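Local structure of enterochelin esterase (Salmonella enterica subsp. enterica serovar Typhimurium, 3MGA) at residues W178-L183 against L260-L266; G184-R188 against I240-D244; R248-C254 against Q288-S294; C254-W259 against S294-A298. The protein probably hydrolyses the ester bonds of the siderophore enterobactin in its ferric form, which would help release the iron inside the cell. All blocks are in the same frame, centred on the assembly; numbering follows the deposited sequence.

How the contacts relate
Contact 1 closes the widest loop: it joins the end of strand 174-180 and the turn after it to helix 256-273. Contact 2 lies within that loop and is closed earlier, where strand 185-193 meets the chain just after strand 236-240. The chain then runs through helix 245-251, and contact 3 sets the end of this helix against the start of helix 290-301. Contact 4 continues from it and shares Cys254, Ser294 and a water. Contacts 3 and 4 each cross contact 1 along the chain and cross each other. Glu251 ties contact 3 to Asn185 and Arg187 of contact 2. Together they join the sheet's first strands to the helices around the putative nucleophile elbow.

Contact 1: W178-L183 against L260-L266; sequences WHSERL and LAVQQEL
Both carboxylate oxygens of Glu265 are held by the end of strand 174-180 and the turn after it; this is the outermost strand on this side of the alpha/beta-hydrolase sheet. Ser180 OG donates to Glu265 OE1 at 2.7 Å. Arg182 N donates to Glu265 OE2 at 2.8 Å, with a fairly straight N-H...O angle of 162°. Each oxygen uses its syn lone pair. Glu181 N adds a weak bond to OE2. Ser180 OG also accepts from Leu183 N, an ST motif, so one hydroxyl links the strand end to the turn and to helix 256-273.

The Trp178 ring packs beside this polar group. Trp178 CG points away from its own amide nitrogen (chi1 165°), and the ring reaches the helix. Leu266 CB sits over the centre of one face, 4.0 Å from the centroid of the six-membered ring, a CH-pi contact. Ser180 CB covers the opposite face near the rim. Ala261 CB lies at the ring edge, and Val262 CG2 meets Trp178 CH2 at 3.8 Å.

Arg182 bends at chi2 and chi3 over the helix. Its CG rests on Ala261 CB at 3.5 Å. Leu260 CD1 covers one face of the guanidinium, while Arg182 NH2 donates to Gln264 OE1 at 3.0 Å, on an in-plane lone pair.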
loop_
_atom_site.group_PDB
_atom_site.type_symbol
_atom_site.label_atom_id
_atom_site.label_comp_id
_atom_site.label_asym_id
_atom_site.label_seq_id
_atom_site.Cartn_x
_atom_site.Cartn_y
_atom_site.Cartn_z
ATOM N N TRP A 178 2.828 -17.488 -16.508
ATOM C CA TRP A 178 2.847 -16.719 -17.747
ATOM C C TRP A 178 4.270 -16.481 -18.262
ATOM O O TRP A 178 5.035 -15.708 -17.684
ATOM C CB TRP A 178 2.061 -15.403 -17.587
ATOM C CG TRP A 178 2.326 -14.424 -18.676
ATOM C CD1 TRP A 178 2.368 -14.680 -20.014
ATOM C CD2 TRP A 178 2.518 -13.015 -18.531
ATOM N NE1 TRP A 178 2.630 -13.522 -20.710
ATOM C CE2 TRP A 178 2.722 -12.484 -19.821
ATOM C CE3 TRP A 178 2.558 -12.151 -17.435
ATOM C CZ2 TRP A 178 2.950 -11.133 -20.043
ATOM C CZ3 TRP A 178 2.791 -10.809 -17.655
ATOM C CH2 TRP A 178 2.984 -10.312 -18.953
ATOM N N HIS A 179 4.597 -17.167 -19.357
ATOM C CA HIS A 179 5.896 -17.070 -20.017
ATOM C C HIS A 179 5.793 -15.999 -21.106
ATOM O O HIS A 179 5.057 -16.163 -22.082
ATOM C CB HIS A 179 6.271 -18.409 -20.654
ATOM C CG HIS A 179 6.154 -19.581 -19.724
ATOM N ND1 HIS A 179 7.131 -19.908 -18.809
ATOM C CD2 HIS A 179 5.182 -20.514 -19.586
ATOM C CE1 HIS A 179 6.759 -20.984 -18.137
ATOM N NE2 HIS A 179 5.581 -21.372 -18.591
ATOM N N SER A 180 6.531 -14.906 -20.934
ATOM C CA SER A 180 6.492 -13.787 -21.871
ATOM C C SER A 180 7.640 -13.793 -22.872
ATOM O O SER A 180 8.811 -13.828 -22.483
ATOM C CB SER A 180 6.527 -12.486 -21.084
ATOM O OG SER A 180 6.571 -11.380 -21.947
ATOM N N GLU A 181 7.296 -13.750 -24.158
ATOM C CA GLU A 181 8.284 -13.724 -25.228
ATOM C C GLU A 181 8.795 -12.284 -25.350
ATOM O O GLU A 181 9.990 -12.046 -25.517
ATOM C CB GLU A 181 7.669 -14.215 -26.550
ATOM C CG GLU A 181 8.687 -14.409 -27.660
ATOM C CD GLU A 181 8.087 -14.902 -28.978
ATOM O OE1 GLU A 181 6.863 -15.155 -29.048
ATOM O OE2 GLU A 181 8.861 -15.033 -29.950
ATOM N N ARG A 182 7.866 -11.334 -25.266
ATOM C CA ARG A 182 8.174 -9.897 -25.300
ATOM C C ARG A 182 9.174 -9.530 -24.192
ATOM O O ARG A 182 10.189 -8.890 -24.448
ATOM C CB ARG A 182 6.859 -9.125 -25.115
ATOM C CG ARG A 182 6.930 -7.630 -24.769
ATOM C CD ARG A 182 7.246 -6.747 -25.901
ATOM N NE ARG A 182 6.271 -6.866 -26.979
ATOM C CZ ARG A 182 6.315 -6.147 -28.096
ATOM N NH1 ARG A 182 7.260 -5.228 -28.264
ATOM N NH2 ARG A 182 5.400 -6.330 -29.038
ATOM N N LEU A 183 8.885 -9.947 -22.964
ATOM C CA LEU A 183 9.749 -9.638 -21.820
ATOM C C LEU A 183 10.928 -10.585 -21.659
ATOM O O LEU A 183 11.978 -10.190 -21.141
ATOM C CB LEU A 183 8.939 -9.624 -20.524
ATOM C CG LEU A 183 7.884 -8.527 -20.482
ATOM C CD1 LEU A 183 6.979 -8.689 -19.274
ATOM C CD2 LEU A 183 8.561 -7.144 -20.505
ATOM N N LEU A 260 2.466 -3.954 -23.399
ATOM C CA LEU A 260 2.277 -4.553 -24.715
ATOM C C LEU A 260 2.154 -6.058 -24.507
ATOM O O LEU A 260 1.243 -6.684 -25.025
ATOM C CB LEU A 260 3.446 -4.254 -25.656
ATOM C CG LEU A 260 3.557 -2.851 -26.247
ATOM C CD1 LEU A 260 4.882 -2.681 -26.945
ATOM C CD2 LEU A 260 2.384 -2.553 -27.208
ATOM N N ALA A 261 3.075 -6.617 -23.725
ATOM C CA ALA A 261 3.100 -8.042 -23.426
ATOM C C ALA A 261 1.816 -8.529 -22.759
ATOM O O ALA A 261 1.313 -9.604 -23.091
ATOM C CB ALA A 261 4.304 -8.365 -22.531
ATOM N N VAL A 262 1.304 -7.751 -21.799
ATOM C CA VAL A 262 0.070 -8.097 -21.101
ATOM C C VAL A 262 -1.119 -8.209 -22.064
ATOM O O VAL A 262 -1.950 -9.115 -21.944
ATOM C CB VAL A 262 -0.253 -7.065 -19.991
ATOM C CG1 VAL A 262 -1.717 -7.128 -19.577
ATOM C CG2 VAL A 262 0.686 -7.250 -18.792
ATOM N N GLN A 263 -1.183 -7.312 -23.038
ATOM C CA GLN A 263 -2.295 -7.313 -23.989
ATOM C C GLN A 263 -2.195 -8.388 -25.080
ATOM O O GLN A 263 -3.195 -9.034 -25.410
ATOM C CB GLN A 263 -2.408 -5.943 -24.644
ATOM C CG GLN A 263 -2.607 -4.826 -23.650
ATOM C CD GLN A 263 -2.613 -3.472 -24.301
ATOM O OE1 GLN A 263 -3.437 -3.195 -25.173
ATOM N NE2 GLN A 263 -1.713 -2.599 -23.856
ATOM N N GLN A 264 -0.991 -8.576 -25.620
ATOM C CA GLN A 264 -0.745 -9.528 -26.714
ATOM C C GLN A 264 -0.539 -10.986 -26.285
ATOM O O GLN A 264 -0.840 -11.914 -27.043
ATOM C CB GLN A 264 0.498 -9.081 -27.499
ATOM C CG GLN A 264 0.387 -7.697 -28.144
ATOM C CD GLN A 264 1.712 -7.213 -28.717
ATOM O OE1 GLN A 264 2.786 -7.646 -28.287
ATOM N NE2 GLN A 264 1.642 -6.289 -29.669
ATOM N N GLU A 265 -0.035 -11.178 -25.076
ATOM C CA GLU A 265 0.271 -12.507 -24.568
ATOM C C GLU A 265 -0.629 -12.966 -23.414
ATOM O O GLU A 265 -1.224 -14.039 -23.490
ATOM C CB GLU A 265 1.720 -12.522 -24.071
ATOM C CG GLU A 265 2.772 -12.068 -25.091
ATOM C CD GLU A 265 4.128 -11.778 -24.447
ATOM O OE1 GLU A 265 4.204 -11.714 -23.197
ATOM O OE2 GLU A 265 5.114 -11.595 -25.187
ATOM N N LEU A 266 -0.728 -12.152 -22.359
ATOM C CA LEU A 266 -1.475 -12.524 -21.151
ATOM C C LEU A 266 -3.001 -12.530 -21.267
ATOM O O LEU A 266 -3.633 -13.549 -20.987
ATOM C CB LEU A 266 -1.058 -11.630 -19.971
ATOM C CG LEU A 266 -1.706 -11.943 -18.621
ATOM C CD1 LEU A 266 -1.376 -13.369 -18.189
ATOM C CD2 LEU A 266 -1.282 -10.938 -17.557
#

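Contact 2: G184-R188 against I240-D244; sequences GNSRR and IDAID
Arg187 and Arg188 are neighbours on strand 185-193 and serve different acceptors of Asp241. The strand belongs to the mixed sheet of the alpha/beta-hydrolase fold, and Asp241 directly follows the adjacent antiparallel strand 236-240. The backbone pairing continues here, as Asp241 N donates to Arg188 O at 3.1 Å.

Arg188 grips the carboxylate side-on. Its NE and NH2 both donate to Asp241 OD2, each at 3.1 Å, and form a salt bridge. OD2 lies in the guanidinium plane, but both nitrogens reach it from the same face of the carboxylate, with the two planes 61° apart. Arg188 NH1 is taken by a salt bridge to Glu215. The other carboxylate oxygen, Asp241 OD1, accepts from Ile243 N at 2.8 Å. This makes an Asx turn, which ties the side chain to its own loop.

Arg187 is buried, and its guanidinium has several partners. With CG anti to the backbone N (chi1 172°) and a bend at chi3, the chain passes Ile240 CG2. NH1 then donates to Asp241 O at 2.8 Å, in the carbonyl plane. A water bonded to Ala242 O accepts weakly from the same nitrogen. NH2 donates to Asn185 OD1 and forms a salt bridge with Glu251, whose other oxygen accepts from Asn185 ND2. Thus Asn185 and Glu251 probably help fix the rotation of the guanidinium. Ile243 CD1 lies over the centre of one guanidinium face, 3.5 Å from Arg187 NH2.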
loop_
_atom_site.group_PDB
_atom_site.type_symbol
_atom_site.label_atom_id
_atom_site.label_comp_id
_atom_site.label_asym_id
_atom_site.label_seq_id
_atom_site.Cartn_x
_atom_site.Cartn_y
_atom_site.Cartn_z
ATOM N N GLY A 184 10.744 -11.835 -22.067
ATOM C CA GLY A 184 11.802 -12.831 -21.970
ATOM C C GLY A 184 11.940 -13.386 -20.572
ATOM O O GLY A 184 13.031 -13.745 -20.155
ATOM N N ASN A 185 10.829 -13.434 -19.843
ATOM C CA ASN A 185 10.813 -13.973 -18.486
ATOM C C ASN A 185 9.476 -14.644 -18.172
ATOM O O ASN A 185 8.483 -14.400 -18.860
ATOM C CB ASN A 185 11.149 -12.881 -17.459
ATOM C CG ASN A 185 10.141 -11.738 -17.449
ATOM O OD1 ASN A 185 8.939 -11.940 -17.615
ATOM N ND2 ASN A 185 10.634 -10.529 -17.226
ATOM N N SER A 186 9.477 -15.512 -17.159
ATOM C CA SER A 186 8.278 -16.236 -16.717
ATOM C C SER A 186 7.802 -15.637 -15.408
ATOM O O SER A 186 8.590 -15.050 -14.662
ATOM C CB SER A 186 8.553 -17.732 -16.562
ATOM O OG SER A 186 8.926 -18.300 -17.814
ATOM N N ARG A 187 6.529 -15.848 -15.089
ATOM C CA ARG A 187 5.939 -15.216 -13.923
ATOM C C ARG A 187 4.587 -15.808 -13.557
ATOM O O ARG A 187 3.894 -16.305 -14.413
ATOM C CB ARG A 187 5.743 -13.789 -14.377
ATOM C CG ARG A 187 5.004 -12.848 -13.558
ATOM C CD ARG A 187 4.603 -11.735 -14.503
ATOM N NE ARG A 187 5.736 -11.277 -15.320
ATOM C CZ ARG A 187 6.500 -10.221 -15.046
ATOM N NH1 ARG A 187 6.258 -9.453 -13.981
ATOM N NH2 ARG A 187 7.498 -9.910 -15.867
ATOM N N ARG A 188 4.209 -15.717 -12.285
ATOM C CA ARG A 188 2.923 -16.213 -11.818
ATOM C C ARG A 188 1.862 -15.148 -11.959
ATOM O O ARG A 188 2.130 -13.962 -11.740
ATOM C CB ARG A 188 2.955 -16.556 -10.322
ATOM C CG ARG A 188 3.837 -17.703 -9.906
ATOM C CD ARG A 188 3.918 -17.770 -8.375
ATOM N NE ARG A 188 4.576 -16.597 -7.792
ATOM C CZ ARG A 188 4.717 -16.370 -6.485
ATOM N NH1 ARG A 188 4.238 -17.230 -5.587
ATOM N NH2 ARG A 188 5.339 -15.268 -6.067
ATOM N N ILE A 240 -0.930 -9.915 -11.006
ATOM C CA ILE A 240 0.334 -10.189 -11.682
ATOM C C ILE A 240 1.531 -10.059 -10.744
ATOM O O ILE A 240 1.693 -9.058 -10.060
ATOM C CB ILE A 240 0.545 -9.273 -12.895
ATOM C CG1 ILE A 240 -0.688 -9.278 -13.805
ATOM C CG2 ILE A 240 1.781 -9.714 -13.673
ATOM C CD1 ILE A 240 -0.542 -8.364 -15.003
ATOM N N ASP A 241 2.370 -11.086 -10.735
ATOM C CA ASP A 241 3.568 -11.117 -9.901
ATOM C C ASP A 241 4.591 -10.168 -10.495
ATOM O O ASP A 241 4.876 -10.238 -11.699
ATOM C CB ASP A 241 4.132 -12.543 -9.896
ATOM C CG ASP A 241 5.264 -12.740 -8.916
ATOM O OD1 ASP A 241 5.692 -11.784 -8.251
ATOM O OD2 ASP A 241 5.733 -13.888 -8.808
ATOM N N ALA A 242 5.121 -9.272 -9.666
ATOM C CA ALA A 242 6.153 -8.327 -10.096
ATOM C C ALA A 242 7.520 -9.020 -10.137
ATOM O O ALA A 242 8.502 -8.438 -10.609
ATOM C CB ALA A 242 6.205 -7.113 -9.159
ATOM N N ILE A 243 7.569 -10.246 -9.606
ATOM C CA ILE A 243 8.772 -11.090 -9.570
ATOM C C ILE A 243 9.741 -10.708 -8.457
ATOM O O ILE A 243 9.908 -11.442 -7.488
ATOM C CB ILE A 243 9.540 -11.119 -10.931
ATOM C CG1 ILE A 243 8.617 -11.557 -12.068
ATOM C CG2 ILE A 243 10.734 -12.050 -10.839
ATOM C CD1 ILE A 243 9.321 -11.683 -13.401
ATOM N N ASP A 244 10.388 -9.566 -8.606
ATOM C CA ASP A 244 11.355 -9.104 -7.617
ATOM C C ASP A 244 11.619 -7.623 -7.839
ATOM O O ASP A 244 11.107 -7.042 -8.789
ATOM C CB ASP A 244 12.649 -9.936 -7.693
ATOM C CG ASP A 244 13.263 -9.946 -9.086
ATOM O OD1 ASP A 244 12.869 -9.101 -9.917
ATOM O OD2 ASP A 244 14.146 -10.794 -9.348
HETATM O O HOH W 1 7.682 -6.819 -12.561
#

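Contact 3: R248-C254 against Q288-S294; sequences RSQELPC and QSFGGLS. With GOL (glycerol), chain E.
Helix 245-251, toward its C-terminal side, and an inverse gamma turn centred on Pro253 lie against the first turn of helix 290-301, and the backbones come closest at Leu252 and Ser294, with CA atoms 5.2 Å apart. Leu252 packs its CB against Phe290 CB at 4.0 Å. Its CD1 reaches the backbone of Gly291. Pro253 CB lies over one face of the Phe290 ring, toward the rim, 4.1 Å from Phe290 CD1. Beyond it, Cys254 SG touches Leu293 CD1. A water whose oxygen is 2.8 Å from Glu251 O is also hydrogen-bonded to Ser294 OG, which accepts from Trp259 NE1 as well.

Stretched out from CG to NE, Arg248 brings its guanidinium to the start of helix 290-301. Phe290 CB lies over one face of it. NE forms a salt bridge with Asp209, which probably steadies the group. NH1 donates to O3 of a bound glycerol at 3.1 Å. The same O3 accepts from Phe290 N at 2.8 Å and is hydrogen-bonded to Ser289 OG. Ser289 OG also bonds glycerol O2, and the glycerol C2 lies over the Phe290 face opposite Pro253. The glycerol probably comes from the crystallisation liquor.

Ser289 has a positive phi (62°) and sits between strand 284-288 and helix 290-301, touching His383. This strained turn, with Gly287 and Gly291 around the serine, fits the nucleophile elbow of alpha/beta hydrolases.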
loop_
_atom_site.group_PDB
_atom_site.type_symbol
_atom_site.label_atom_id
_atom_site.label_comp_id
_atom_site.label_asym_id
_atom_site.label_seq_id
_atom_site.Cartn_x
_atom_site.Cartn_y
_atom_site.Cartn_z
ATOM N N ARG A 248 10.649 -5.406 -11.092
ATOM C CA ARG A 248 9.598 -4.448 -10.808
ATOM C C ARG A 248 10.051 -3.011 -11.096
ATOM O O ARG A 248 9.318 -2.232 -11.709
ATOM C CB ARG A 248 9.144 -4.598 -9.351
ATOM C CG ARG A 248 7.983 -3.706 -8.957
ATOM C CD ARG A 248 7.553 -3.941 -7.515
ATOM N NE ARG A 248 6.377 -3.138 -7.189
ATOM C CZ ARG A 248 6.415 -1.899 -6.714
ATOM N NH1 ARG A 248 7.575 -1.294 -6.488
ATOM N NH2 ARG A 248 5.281 -1.259 -6.466
ATOM N N SER A 249 11.255 -2.673 -10.652
ATOM C CA SER A 249 11.799 -1.337 -10.867
ATOM C C SER A 249 12.099 -1.075 -12.348
ATOM O O SER A 249 12.217 0.076 -12.763
ATOM C CB SER A 249 13.053 -1.130 -10.013
ATOM O OG SER A 249 12.744 -1.269 -8.634
ATOM N N GLN A 250 12.222 -2.145 -13.135
ATOM C CA GLN A 250 12.481 -2.037 -14.577
ATOM C C GLN A 250 11.203 -2.139 -15.426
ATOM O O GLN A 250 11.099 -1.499 -16.471
ATOM C CB GLN A 250 13.440 -3.152 -15.023
ATOM C CG GLN A 250 14.870 -3.022 -14.513
ATOM C CD GLN A 250 15.753 -4.231 -14.867
ATOM O OE1 GLN A 250 15.278 -5.377 -14.959
ATOM N NE2 GLN A 250 17.046 -3.977 -15.037
ATOM N N GLU A 251 10.236 -2.935 -14.974
ATOM C CA GLU A 251 9.009 -3.180 -15.749
ATOM C C GLU A 251 7.811 -2.285 -15.451
ATOM O O GLU A 251 7.003 -2.049 -16.341
ATOM C CB GLU A 251 8.597 -4.659 -15.607
ATOM C CG GLU A 251 9.650 -5.631 -16.163
ATOM C CD GLU A 251 9.320 -7.104 -15.936
ATOM O OE1 GLU A 251 8.504 -7.430 -15.040
ATOM O OE2 GLU A 251 9.900 -7.944 -16.660
ATOM N N LEU A 252 7.686 -1.799 -14.220
ATOM C CA LEU A 252 6.551 -0.952 -13.858
ATOM C C LEU A 252 6.694 0.550 -14.148
ATOM O O LEU A 252 5.709 1.190 -14.528
ATOM C CB LEU A 252 6.160 -1.152 -12.383
ATOM C CG LEU A 252 5.590 -2.518 -11.979
ATOM C CD1 LEU A 252 5.137 -2.491 -10.507
ATOM C CD2 LEU A 252 4.423 -2.910 -12.865
ATOM N N PRO A 253 7.892 1.130 -13.962
ATOM C CA PRO A 253 7.947 2.573 -14.219
ATOM C C PRO A 253 7.975 2.980 -15.692
ATOM O O PRO A 253 9.046 3.221 -16.272
ATOM C CB PRO A 253 9.219 3.018 -13.494
ATOM C CG PRO A 253 10.030 1.846 -13.372
ATOM C CD PRO A 253 9.110 0.650 -13.297
ATOM N N CYS A 254 6.786 3.067 -16.278
ATOM C CA CYS A 254 6.617 3.474 -17.668
ATOM C C CYS A 254 7.423 2.635 -18.658
ATOM O O CYS A 254 8.181 3.165 -19.462
ATOM C CB CYS A 254 6.955 4.962 -17.828
ATOM S SG CYS A 254 5.971 6.057 -16.767
ATOM N N GLN A 288 -0.055 0.201 -6.751
ATOM C CA GLN A 288 0.436 1.085 -5.712
ATOM C C GLN A 288 1.901 1.424 -5.934
ATOM O O GLN A 288 2.680 0.580 -6.372
ATOM C CB GLN A 288 0.292 0.429 -4.338
ATOM C CG GLN A 288 -1.064 -0.188 -4.071
ATOM C CD GLN A 288 -1.258 -1.511 -4.775
ATOM O OE1 GLN A 288 -0.335 -2.316 -4.863
ATOM N NE2 GLN A 288 -2.475 -1.762 -5.243
ATOM N N SER A 289 2.270 2.662 -5.609
ATOM C CA SER A 289 3.651 3.131 -5.728
ATOM C C SER A 289 4.037 3.040 -7.215
ATOM O O SER A 289 3.337 3.644 -8.037
ATOM C CB SER A 289 4.546 2.323 -4.788
ATOM O OG SER A 289 5.795 2.953 -4.603
ATOM N N PHE A 290 5.093 2.313 -7.602
ATOM C CA PHE A 290 5.387 2.216 -9.047
ATOM C C PHE A 290 4.209 1.589 -9.783
ATOM O O PHE A 290 4.055 1.787 -10.990
ATOM C CB PHE A 290 6.657 1.427 -9.403
ATOM C CG PHE A 290 7.945 2.170 -9.194
ATOM C CD1 PHE A 290 8.073 3.499 -9.562
ATOM C CD2 PHE A 290 9.084 1.486 -8.775
ATOM C CE1 PHE A 290 9.289 4.165 -9.416
ATOM C CE2 PHE A 290 10.294 2.141 -8.632
ATOM C CZ PHE A 290 10.398 3.484 -8.950
ATOM N N GLY A 291 3.401 0.812 -9.061
ATOM C CA GLY A 291 2.217 0.182 -9.638
ATOM C C GLY A 291 1.174 1.214 -10.029
ATOM O O GLY A 291 0.427 1.019 -10.994
ATOM N N GLY A 292 1.118 2.309 -9.270
ATOM C CA GLY A 292 0.157 3.388 -9.529
ATOM C C GLY A 292 0.573 4.176 -10.752
ATOM O O GLY A 292 -0.259 4.553 -11.587
ATOM N N LEU A 293 1.872 4.418 -10.845
ATOM C CA LEU A 293 2.455 5.122 -11.967
ATOM C C LEU A 293 2.235 4.312 -13.233
ATOM O O LEU A 293 1.822 4.844 -14.268
ATOM C CB LEU A 293 3.965 5.322 -11.726
ATOM C CG LEU A 293 4.854 5.862 -12.849
ATOM C CD1 LEU A 293 4.440 7.253 -13.308
ATOM C CD2 LEU A 293 6.311 5.863 -12.376
ATOM N N SER A 294 2.495 3.017 -13.135
ATOM C CA SER A 294 2.353 2.126 -14.270
ATOM C C SER A 294 0.890 2.009 -14.709
ATOM O O SER A 294 0.617 1.955 -15.901
ATOM C CB SER A 294 2.925 0.740 -13.940
ATOM O OG SER A 294 3.205 0.015 -15.125
HETATM C C1 GOL E . 10.382 3.244 -4.371
HETATM O O1 GOL E . 11.095 2.035 -4.251
HETATM C C2 GOL E . 8.893 2.978 -4.546
HETATM O O2 GOL E . 8.286 2.789 -3.283
HETATM C C3 GOL E . 8.675 1.738 -5.407
HETATM O O3 GOL E . 7.450 1.811 -6.104
HETATM O O HOH W 2 5.062 -0.264 -17.331
#

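Contact 4: C254-W259 against S294-A298; sequences CNADFW and SALYA
The Tyr297 ring lies with one face against the backbone of Cys254. Cys254 CA stands over the ring centre, 3.6 Å from the centroid and only 7° off the normal, a CH-pi contact. The sulfur is displaced to the side. Cys254 SG approaches Tyr297 CD2 at 3.4 Å and makes an oblique sulfur-aromatic contact. Tyr297 CG stands trans to its amide nitrogen (chi1 173°), which carries the ring across to the start of helix 256-273. There its hydroxyl end meets Ala256 CB, 3.5 Å from Tyr297 OH.

The Trp259 and Tyr297 side chains run alongside each other, pointing opposite ways. Trp259 CD1 lies at the tyrosine edge, near its plane, 4.0 Å from CD1 of Tyr297. These contacts join helices 256-273 and 290-301 of the alpha/beta-hydrolase domain, the latter being the helix that follows the putative nucleophile elbow. Asn255 is the N-cap of the former, its OD1 accepting a weak bond from Asp257 N. Asn255 N donates to the water that is also bonded to Ser294 OG.

The indole is covered on both sides. Ala298 CB sits over the five-membered ring, 3.6 Å from its centroid, and Phe258 CD2 lies toward the rim of the opposite face. Phe306 meets the indole edge-to-face. Trp259 NE1 donates to Ser294 OG at 3.0 Å, the oxygen tilted 16° from the ring plane.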
loop_
_atom_site.group_PDB
_atom_site.type_symbol
_atom_site.label_atom_id
_atom_site.label_comp_id
_atom_site.label_asym_id
_atom_site.label_seq_id
_atom_site.Cartn_x
_atom_site.Cartn_y
_atom_site.Cartn_z
ATOM N N CYS A 254 6.786 3.067 -16.278
ATOM C CA CYS A 254 6.617 3.474 -17.668
ATOM C C CYS A 254 7.423 2.635 -18.658
ATOM O O CYS A 254 8.181 3.165 -19.462
ATOM C CB CYS A 254 6.955 4.962 -17.828
ATOM S SG CYS A 254 5.971 6.057 -16.767
ATOM N N ASN A 255 7.250 1.319 -18.585
ATOM C CA ASN A 255 7.900 0.396 -19.518
ATOM C C ASN A 255 6.803 -0.114 -20.458
ATOM O O ASN A 255 5.910 -0.845 -20.035
ATOM C CB ASN A 255 8.573 -0.761 -18.781
ATOM C CG ASN A 255 9.381 -1.658 -19.706
ATOM O OD1 ASN A 255 9.351 -1.510 -20.929
ATOM N ND2 ASN A 255 10.117 -2.594 -19.119
ATOM N N ALA A 256 6.878 0.282 -21.725
ATOM C CA ALA A 256 5.859 -0.085 -22.716
ATOM C C ALA A 256 5.753 -1.575 -22.969
ATOM O O ALA A 256 4.657 -2.084 -23.143
ATOM C CB ALA A 256 6.085 0.671 -24.030
ATOM N N ASP A 257 6.879 -2.280 -22.987
ATOM C CA ASP A 257 6.844 -3.731 -23.220
ATOM C C ASP A 257 5.995 -4.484 -22.220
ATOM O O ASP A 257 5.319 -5.434 -22.586
ATOM C CB ASP A 257 8.250 -4.333 -23.287
ATOM C CG ASP A 257 8.921 -4.086 -24.620
ATOM O OD1 ASP A 257 8.254 -3.529 -25.521
ATOM O OD2 ASP A 257 10.105 -4.472 -24.777
ATOM N N PHE A 258 6.016 -4.065 -20.963
ATOM C CA PHE A 258 5.213 -4.743 -19.957
ATOM C C PHE A 258 3.743 -4.756 -20.376
ATOM O O PHE A 258 3.117 -5.812 -20.423
ATOM C CB PHE A 258 5.367 -4.091 -18.588
ATOM C CG PHE A 258 4.499 -4.706 -17.533
ATOM C CD1 PHE A 258 4.868 -5.891 -16.916
ATOM C CD2 PHE A 258 3.309 -4.106 -17.155
ATOM C CE1 PHE A 258 4.071 -6.460 -15.945
ATOM C CE2 PHE A 258 2.508 -4.679 -16.180
ATOM C CZ PHE A 258 2.895 -5.856 -15.575
ATOM N N TRP A 259 3.212 -3.580 -20.705
ATOM C CA TRP A 259 1.806 -3.468 -21.102
ATOM C C TRP A 259 1.500 -4.019 -22.483
ATOM O O TRP A 259 0.388 -4.496 -22.712
ATOM C CB TRP A 259 1.309 -2.037 -20.937
ATOM C CG TRP A 259 1.214 -1.687 -19.505
ATOM C CD1 TRP A 259 2.039 -0.867 -18.799
ATOM C CD2 TRP A 259 0.282 -2.230 -18.567
ATOM N NE1 TRP A 259 1.648 -0.829 -17.487
ATOM C CE2 TRP A 259 0.572 -1.660 -17.317
ATOM C CE3 TRP A 259 -0.789 -3.124 -18.673
ATOM C CZ2 TRP A 259 -0.173 -1.946 -16.175
ATOM C CZ3 TRP A 259 -1.524 -3.413 -17.545
ATOM C CH2 TRP A 259 -1.209 -2.828 -16.306
ATOM N N SER A 294 2.495 3.017 -13.135
ATOM C CA SER A 294 2.353 2.126 -14.270
ATOM C C SER A 294 0.890 2.009 -14.709
ATOM O O SER A 294 0.617 1.955 -15.901
ATOM C CB SER A 294 2.925 0.740 -13.940
ATOM O OG SER A 294 3.205 0.015 -15.125
ATOM N N ALA A 295 -0.045 1.981 -13.758
ATOM C CA ALA A 295 -1.478 1.864 -14.108
ATOM C C ALA A 295 -1.978 3.091 -14.871
ATOM O O ALA A 295 -2.722 2.956 -15.825
ATOM C CB ALA A 295 -2.338 1.610 -12.862
ATOM N N LEU A 296 -1.577 4.287 -14.445
ATOM C CA LEU A 296 -1.983 5.506 -15.134
ATOM C C LEU A 296 -1.332 5.501 -16.516
ATOM O O LEU A 296 -1.982 5.775 -17.526
ATOM C CB LEU A 296 -1.578 6.756 -14.351
ATOM C CG LEU A 296 -1.964 8.089 -15.004
ATOM C CD1 LEU A 296 -3.484 8.205 -15.198
ATOM C CD2 LEU A 296 -1.432 9.254 -14.192
ATOM N N TYR A 297 -0.042 5.185 -16.548
ATOM C CA TYR A 297 0.708 5.098 -17.793
ATOM C C TYR A 297 -0.028 4.194 -18.781
ATOM O O TYR A 297 -0.124 4.512 -19.966
ATOM C CB TYR A 297 2.114 4.577 -17.501
ATOM C CG TYR A 297 2.971 4.276 -18.710
ATOM C CD1 TYR A 297 3.006 2.994 -19.252
ATOM C CD2 TYR A 297 3.771 5.246 -19.282
ATOM C CE1 TYR A 297 3.795 2.693 -20.332
ATOM C CE2 TYR A 297 4.573 4.952 -20.384
ATOM C CZ TYR A 297 4.575 3.671 -20.900
ATOM O OH TYR A 297 5.359 3.357 -21.985
ATOM N N ALA A 298 -0.555 3.078 -18.280
ATOM C CA ALA A 298 -1.304 2.129 -19.114
ATOM C C ALA A 298 -2.575 2.776 -19.658
ATOM O O ALA A 298 -2.844 2.714 -20.846
ATOM C CB ALA A 298 -1.655 0.876 -18.318
HETATM O O HOH W 2 5.062 -0.264 -17.331
#